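Local coordinates for FAD-binding PCMH-type domain-containing protein (Gibberella zeae, PDB 6YJO) that probably works as an FAD-dependent oxidoreductase, perhaps on oligosaccharides, with its flavin held through two covalent links, at residues N251-E254 against A255-L259; I277-P281 against S282-I286; T366-D369 against N370-D373. All blocks are in the same frame, centred on the assembly; numbering follows the deposited sequence.

Contact 1. Residues N251-E254 against A255-L259; sequences NENE and AVEGL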
loop_
_atom_site.group_PDB
_atom_site.type_symbol
_atom_site.label_atom_id
_atom_site.label_comp_id
_atom_site.label_asym_id
_atom_site.label_seq_id
_atom_site.Cartn_x
_atom_site.Cartn_y
_atom_site.Cartn_z
ATOM N N ASN A 251 2.103 29.859 6.321
ATOM C CA ASN A 251 0.960 30.243 7.132
ATOM C C ASN A 251 -0.316 29.824 6.407
ATOM O O ASN A 251 -0.282 29.419 5.245
ATOM C CB ASN A 251 0.982 31.751 7.411
ATOM C CG ASN A 251 0.979 32.588 6.140
ATOM O OD1 ASN A 251 0.166 32.378 5.245
ATOM N ND2 ASN A 251 1.901 33.534 6.056
ATOM N N GLU A 252 -1.448 29.912 7.112
ATOM C CA GLU A 252 -2.714 29.435 6.559
ATOM C C GLU A 252 -2.913 29.880 5.117
ATOM O O GLU A 252 -3.220 29.063 4.243
ATOM C CB GLU A 252 -3.883 29.923 7.417
ATOM C CG GLU A 252 -5.236 29.536 6.840
ATOM C CD GLU A 252 -6.380 29.720 7.820
ATOM O OE1 GLU A 252 -6.114 29.818 9.034
ATOM O OE2 GLU A 252 -7.543 29.765 7.371
ATOM N N ASN A 253 -2.736 31.174 4.847
ATOM C CA ASN A 253 -3.037 31.697 3.520
ATOM C C ASN A 253 -1.936 31.406 2.508
ATOM O O ASN A 253 -2.227 31.338 1.310
ATOM C CB ASN A 253 -3.298 33.202 3.585
ATOM C CG ASN A 253 -3.480 33.809 2.215
ATOM O OD1 ASN A 253 -4.512 33.620 1.571
ATOM N ND2 ASN A 253 -2.472 34.539 1.755
ATOM N N GLU A 254 -0.686 31.241 2.951
ATOM C CA GLU A 254 0.350 30.735 2.059
ATOM C C GLU A 254 0.167 29.260 1.745
ATOM O O GLU A 254 0.774 28.770 0.787
ATOM C CB GLU A 254 1.741 30.948 2.659
ATOM C CG GLU A 254 2.295 32.345 2.469
ATOM C CD GLU A 254 3.688 32.497 3.044
ATOM O OE1 GLU A 254 4.079 31.660 3.886
ATOM O OE2 GLU A 254 4.392 33.452 2.651
ATOM N N ALA A 255 -0.642 28.546 2.530
ATOM C CA ALA A 255 -0.942 27.148 2.258
ATOM C C ALA A 255 -2.132 26.971 1.322
ATOM O O ALA A 255 -2.149 26.011 0.545
ATOM C CB ALA A 255 -1.206 26.400 3.567
ATOM N N VAL A 256 -3.130 27.861 1.362
ATOM C CA VAL A 256 -4.205 27.777 0.373
ATOM C C VAL A 256 -3.646 28.047 -1.016
ATOM O O VAL A 256 -4.068 27.430 -1.998
ATOM C CB VAL A 256 -5.376 28.731 0.711
ATOM C CG1 VAL A 256 -5.642 28.795 2.210
ATOM C CG2 VAL A 256 -5.176 30.134 0.120
ATOM N N GLU A 257 -2.668 28.954 -1.116
ATOM C CA GLU A 257 -2.036 29.240 -2.400
ATOM C C GLU A 257 -1.084 28.120 -2.796
ATOM O O GLU A 257 -1.163 27.586 -3.909
ATOM C CB GLU A 257 -1.295 30.576 -2.333
ATOM C CG GLU A 257 -1.911 31.681 -3.176
ATOM C CD GLU A 257 -3.372 31.928 -2.844
ATOM O OE1 GLU A 257 -4.226 31.694 -3.724
ATOM O OE2 GLU A 257 -3.663 32.346 -1.704
ATOM N N GLY A 258 -0.179 27.744 -1.891
ATOM C CA GLY A 258 0.828 26.752 -2.232
ATOM C C GLY A 258 0.229 25.429 -2.670
ATOM O O GLY A 258 0.722 24.794 -3.605
ATOM N N LEU A 259 -0.839 24.992 -1.997
ATOM C CA LEU A 259 -1.470 23.728 -2.364
ATOM C C LEU A 259 -2.216 23.853 -3.687
ATOM O O LEU A 259 -2.228 22.913 -4.490
ATOM C CB LEU A 259 -2.408 23.269 -1.248
ATOM C CG LEU A 259 -1.675 22.781 0.005
ATOM C CD1 LEU A 259 -2.597 22.737 1.211
ATOM C CD2 LEU A 259 -1.047 21.410 -0.240
#
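The flat ends of Asn253 and Glu257, one helical turn apart, run side by side in the same direction, with amide and carboxylate planes 53° apart. Asn253 OD1 stands 3.6 Å from Glu257 OE2, acceptor facing acceptor, so no bond joins them. The Val256 side chain crosses that of Asn253 at a slant, CG2 3.8 Å from Asn253 OD1. With CG opposite the backbone N (chi1 174°), the Asn253 amide swings over to this side. The bent chain of Glu257 also brings OE2 within 3.5 Å of the backbone Asn253 O, while its OE1 forms a salt bridge with Arg357 of helix 357-371. Asn251 is the N-cap of helix 252-268: its OD1 accepts from Glu254 N at 2.7 Å. The first turn is closed by Ala255 N, which binds Asn251 O at 2.9 Å and, more weakly, Glu252 O. Regular helical bonds follow from Val256 N to Glu252 O and from Gly258 N to Glu254 O at 3.0 Å. Ala255 packs on Phe368 and Val256 on Ala364, both of helix 357-371. Clustered oxygens around Glu257 OE2 would tend to raise the carboxylate's proton affinity, an effect that Arg357 probably offsets.

Contact 2. Residues I277-P281 against S282-I286; sequences IYMGP and SGQTI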
loop_
_atom_site.group_PDB
_atom_site.type_symbol
_atom_site.label_atom_id
_atom_site.label_comp_id
_atom_site.label_asym_id
_atom_site.label_seq_id
_atom_site.Cartn_x
_atom_site.Cartn_y
_atom_site.Cartn_z
ATOM N N ILE A 277 4.184 16.150 -0.692
ATOM C CA ILE A 277 4.426 17.195 0.300
ATOM C C ILE A 277 4.077 16.661 1.679
ATOM O O ILE A 277 2.914 16.353 1.955
ATOM C CB ILE A 277 3.637 18.486 0.010
ATOM C CG1 ILE A 277 3.932 19.517 1.110
ATOM C CG2 ILE A 277 2.139 18.214 -0.081
ATOM C CD1 ILE A 277 3.350 20.882 0.858
ATOM N N TYR A 278 5.085 16.567 2.543
ATOM C CA TYR A 278 4.866 16.329 3.962
ATOM C C TYR A 278 4.372 17.612 4.618
ATOM O O TYR A 278 5.002 18.667 4.484
ATOM C CB TYR A 278 6.173 15.861 4.612
ATOM C CG TYR A 278 6.213 15.967 6.124
ATOM C CD1 TYR A 278 6.460 17.184 6.752
ATOM C CD2 TYR A 278 6.037 14.846 6.923
ATOM C CE1 TYR A 278 6.501 17.285 8.127
ATOM C CE2 TYR A 278 6.083 14.938 8.300
ATOM C CZ TYR A 278 6.315 16.160 8.897
ATOM O OH TYR A 278 6.359 16.257 10.270
ATOM N N MET A 279 3.243 17.530 5.317
ATOM C CA MET A 279 2.763 18.624 6.153
ATOM C C MET A 279 2.686 18.129 7.588
ATOM O O MET A 279 1.994 17.146 7.873
ATOM C CB MET A 279 1.399 19.130 5.694
ATOM C CG MET A 279 1.300 19.409 4.211
ATOM S SD MET A 279 -0.262 20.188 3.751
ATOM C CE MET A 279 -0.195 21.712 4.690
ATOM N N GLY A 280 3.392 18.812 8.484
ATOM C CA GLY A 280 3.380 18.479 9.886
ATOM C C GLY A 280 2.969 19.659 10.739
ATOM O O GLY A 280 2.638 20.737 10.235
ATOM N N PRO A 281 2.985 19.476 12.061
ATOM C CA PRO A 281 2.493 20.536 12.954
ATOM C C PRO A 281 3.352 21.789 12.974
ATOM O O PRO A 281 2.858 22.840 13.400
ATOM C CB PRO A 281 2.476 19.855 14.328
ATOM C CG PRO A 281 3.482 18.744 14.213
ATOM C CD PRO A 281 3.370 18.261 12.799
ATOM N N SER A 282 4.609 21.725 12.531
ATOM C CA SER A 282 5.519 22.860 12.632
ATOM C C SER A 282 6.111 23.299 11.299
ATOM O O SER A 282 6.935 24.221 11.282
ATOM C CB SER A 282 6.655 22.534 13.611
ATOM O OG SER A 282 6.837 21.134 13.730
ATOM N N GLY A 283 5.720 22.687 10.189
ATOM C CA GLY A 283 6.241 23.096 8.901
ATOM C C GLY A 283 5.935 22.061 7.841
ATOM O O GLY A 283 5.337 21.014 8.108
ATOM N N GLN A 284 6.369 22.379 6.622
ATOM C CA GLN A 284 6.127 21.548 5.454
ATOM C C GLN A 284 7.445 21.216 4.762
ATOM O O GLN A 284 8.465 21.884 4.960
ATOM C CB GLN A 284 5.190 22.241 4.453
ATOM C CG GLN A 284 3.807 22.579 4.996
ATOM C CD GLN A 284 3.831 23.738 5.979
ATOM O OE1 GLN A 284 4.749 24.564 5.962
ATOM N NE2 GLN A 284 2.825 23.803 6.844
ATOM N N THR A 285 7.409 20.164 3.944
ATOM C CA THR A 285 8.567 19.765 3.144
ATOM C C THR A 285 8.064 19.124 1.860
ATOM O O THR A 285 7.487 18.034 1.899
ATOM C CB THR A 285 9.471 18.797 3.905
ATOM O OG1 THR A 285 9.975 19.425 5.091
ATOM C CG2 THR A 285 10.642 18.361 3.026
ATOM N N ILE A 286 8.290 19.789 0.731
ATOM C CA ILE A 286 8.051 19.184 -0.575
ATOM C C ILE A 286 9.280 18.363 -0.943
ATOM O O ILE A 286 10.394 18.892 -1.009
ATOM C CB ILE A 286 7.748 20.249 -1.639
ATOM C CG1 ILE A 286 6.386 20.893 -1.361
ATOM C CG2 ILE A 286 7.753 19.630 -3.038
ATOM C CD1 ILE A 286 6.067 22.070 -2.253
HETATM O O HOH W 1 6.072 19.412 11.390
HETATM O O HOH W 2 1.393 21.908 8.254
#
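Backbone hydrogen bonds tie Tyr278 to Thr285 in both directions. Tyr278 N donates to Thr285 O at 2.9 Å, tilted 31° from the carbonyl plane, and Thr285 N returns a bond of the same length to Tyr278 O, here in the carbonyl plane. Nearer the turn, Gly280 N reaches Gly283 O at 3.0 Å. Tyr278 O also has Gln284 CA at 3.2 Å, a CA-H...O contact.

This is the end of an antiparallel beta hairpin, strands 273-280 and 283-290 joined through Pro281 and Ser282, within a seven-stranded antiparallel sheet where 242-248 pairs with 283-290 and 380-386 with 273-280. The face with Ile277, Met279, Gln284 and Ile286 is packed by helices 252-268 and 357-371; the other carries Tyr278, whose side chain is about 12 Å from the bound FAD.

Apolar contacts lie on the helix-covered face. Ile277 CG1 meets Ile286 CG1 at 3.7 Å, the two side chains crossing at a slant, and Met279 CE, turned by the bend at chi3, lies 4.1 Å from Gln284 CG.

Polar side chains and waters finish the turn. Gln284 NE2 donates to a water that in turn donates to Gly280 O at 2.6 Å, while Gln284 OE1 accepts from Trp250 N. On the opposite face Tyr278, its CG anti to N (chi1 163°), lays its ring along the strand past Gly283 O; Gly280, without a side chain, leaves room for the phenol end. A second water accepts from Ser282 N and binds Tyr278 OH weakly, at 3.4 Å.

Contact 3. Residues T366-D369 against N370-D373; sequences TLFD and NMND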
loop_
_atom_site.group_PDB
_atom_site.type_symbol
_atom_site.label_atom_id
_atom_site.label_comp_id
_atom_site.label_asym_id
_atom_site.label_seq_id
_atom_site.Cartn_x
_atom_site.Cartn_y
_atom_site.Cartn_z
ATOM N N THR A 366 -8.769 24.283 9.121
ATOM C CA THR A 366 -8.882 23.239 10.130
ATOM C C THR A 366 -7.511 22.765 10.602
ATOM O O THR A 366 -7.348 22.417 11.775
ATOM C CB THR A 366 -9.694 22.079 9.547
ATOM O OG1 THR A 366 -10.689 22.603 8.655
ATOM C CG2 THR A 366 -10.386 21.289 10.645
ATOM N N LEU A 367 -6.514 22.770 9.715
ATOM C CA LEU A 367 -5.175 22.306 10.064
ATOM C C LEU A 367 -4.419 23.355 10.869
ATOM O O LEU A 367 -3.867 23.053 11.931
ATOM C CB LEU A 367 -4.402 21.957 8.794
ATOM C CG LEU A 367 -3.139 21.119 8.977
ATOM C CD1 LEU A 367 -3.504 19.681 9.328
ATOM C CD2 LEU A 367 -2.276 21.181 7.724
ATOM N N PHE A 368 -4.381 24.596 10.377
ATOM C CA PHE A 368 -3.691 25.651 11.112
ATOM C C PHE A 368 -4.441 26.015 12.383
ATOM O O PHE A 368 -3.833 26.504 13.342
ATOM C CB PHE A 368 -3.489 26.874 10.215
ATOM C CG PHE A 368 -2.262 26.780 9.354
ATOM C CD1 PHE A 368 -1.051 27.283 9.798
ATOM C CD2 PHE A 368 -2.314 26.165 8.114
ATOM C CE1 PHE A 368 0.084 27.188 9.017
ATOM C CE2 PHE A 368 -1.181 26.066 7.328
ATOM C CZ PHE A 368 0.019 26.578 7.781
ATOM N N ASP A 369 -5.753 25.776 12.413
ATOM C CA ASP A 369 -6.483 25.818 13.675
ATOM C C ASP A 369 -5.832 24.892 14.695
ATOM O O ASP A 369 -5.566 25.284 15.836
ATOM C CB ASP A 369 -7.941 25.423 13.440
ATOM C CG ASP A 369 -8.889 26.104 14.398
ATOM O OD1 ASP A 369 -9.279 27.261 14.124
ATOM O OD2 ASP A 369 -9.251 25.483 15.420
ATOM N N ASN A 370 -5.558 23.655 14.282
ATOM C CA ASN A 370 -4.878 22.697 15.147
ATOM C C ASN A 370 -3.428 23.101 15.391
ATOM O O ASN A 370 -2.940 23.043 16.526
ATOM C CB ASN A 370 -4.952 21.303 14.522
ATOM C CG ASN A 370 -4.332 20.235 15.395
ATOM O OD1 ASN A 370 -3.114 20.064 15.418
ATOM N ND2 ASN A 370 -5.171 19.501 16.115
ATOM N N MET A 371 -2.719 23.510 14.334
ATOM C CA MET A 371 -1.293 23.809 14.468
ATOM C C MET A 371 -1.039 24.932 15.469
ATOM O O MET A 371 -0.061 24.890 16.224
ATOM C CB MET A 371 -0.695 24.170 13.104
ATOM C CG MET A 371 -0.265 22.979 12.260
ATOM S SD MET A 371 0.450 23.477 10.680
ATOM C CE MET A 371 -1.025 23.832 9.745
ATOM N N ASN A 372 -1.895 25.948 15.486
ATOM C CA ASN A 372 -1.681 27.107 16.343
ATOM C C ASN A 372 -2.254 26.935 17.743
ATOM O O ASN A 372 -2.107 27.840 18.571
ATOM C CB ASN A 372 -2.276 28.359 15.693
ATOM C CG ASN A 372 -1.599 28.706 14.383
ATOM O OD1 ASN A 372 -0.393 28.508 14.224
ATOM N ND2 ASN A 372 -2.371 29.216 13.433
ATOM N N ASP A 373 -2.892 25.801 18.031
ATOM C CA ASP A 373 -3.472 25.533 19.343
ATOM C C ASP A 373 -2.453 24.766 20.177
ATOM O O ASP A 373 -2.136 23.611 19.875
ATOM C CB ASP A 373 -4.774 24.747 19.206
ATOM C CG ASP A 373 -5.522 24.618 20.520
ATOM O OD1 ASP A 373 -4.870 24.577 21.584
ATOM O OD2 ASP A 373 -6.770 24.561 20.485
#
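Leu367 O takes the N-H of Met371 at 2.7 Å, in the carbonyl plane, with an angle of 155° at the hydrogen. This is the last turn of helix 357-371, and within it Phe368 and Met371 form a Met-aromatic contact. Asn372 N extends the helical pattern by one more bond, 2.9 Å to Phe368 O and tilted 33° from that carbonyl plane, whereas the bond from Asn370 N to Thr366 O is weak.

Met371 crosses one face of the Phe368 ring: its SD stands 4.1 Å from the ring centroid and only 12° off the normal. CG lies anti to the carbonyl carbon (chi1 -85°) and the chain bends at chi3, which carries the thioether end back over the preceding turn. The terminal CE also sits above the ring and beside Leu367, but it is modelled too close to the ring for its exact place to be trusted. Phe368 itself packs on helix 252-268, while Leu367 and Met371 lean on Trp380 of strand 380-386.

Asn370 fastens the helix end to the chain that follows. Its OD1 accepts from Trp380 NE1, its ND2 binds Arg377 O weakly, and its backbone O takes both His378 NE2 and Asp373 N, the latter at 3.1 Å. Asp373 OD1 accepts from Asp375 N. Asn372 ND2 lies at the edge of the Phe368 ring, near its plane, 4.1 Å from Phe368 CB.

The three contacts meet around the turn end of two inner strands of the seven-stranded sheet. Contact 2 is the turn end of a hairpin of that sheet; contacts 1 and 3 are a helix start and a helix end laid over the face bearing Ile277 and Met279. All three mix buried and exposed residues, but contact 2 has the largest buried share and lies nearest the flavin. Phe368 of contact 3 is the shared piece, touching contact 1 through its ring and also coming near Gln284 of contact 2. Leu259 and Leu367 reach Met279 from the two helices. Contact 1 rests on an N-cap and first-turn backbone bonds, contact 2 on strand pairing and waters, contact 3 on sulfur-aromatic packing.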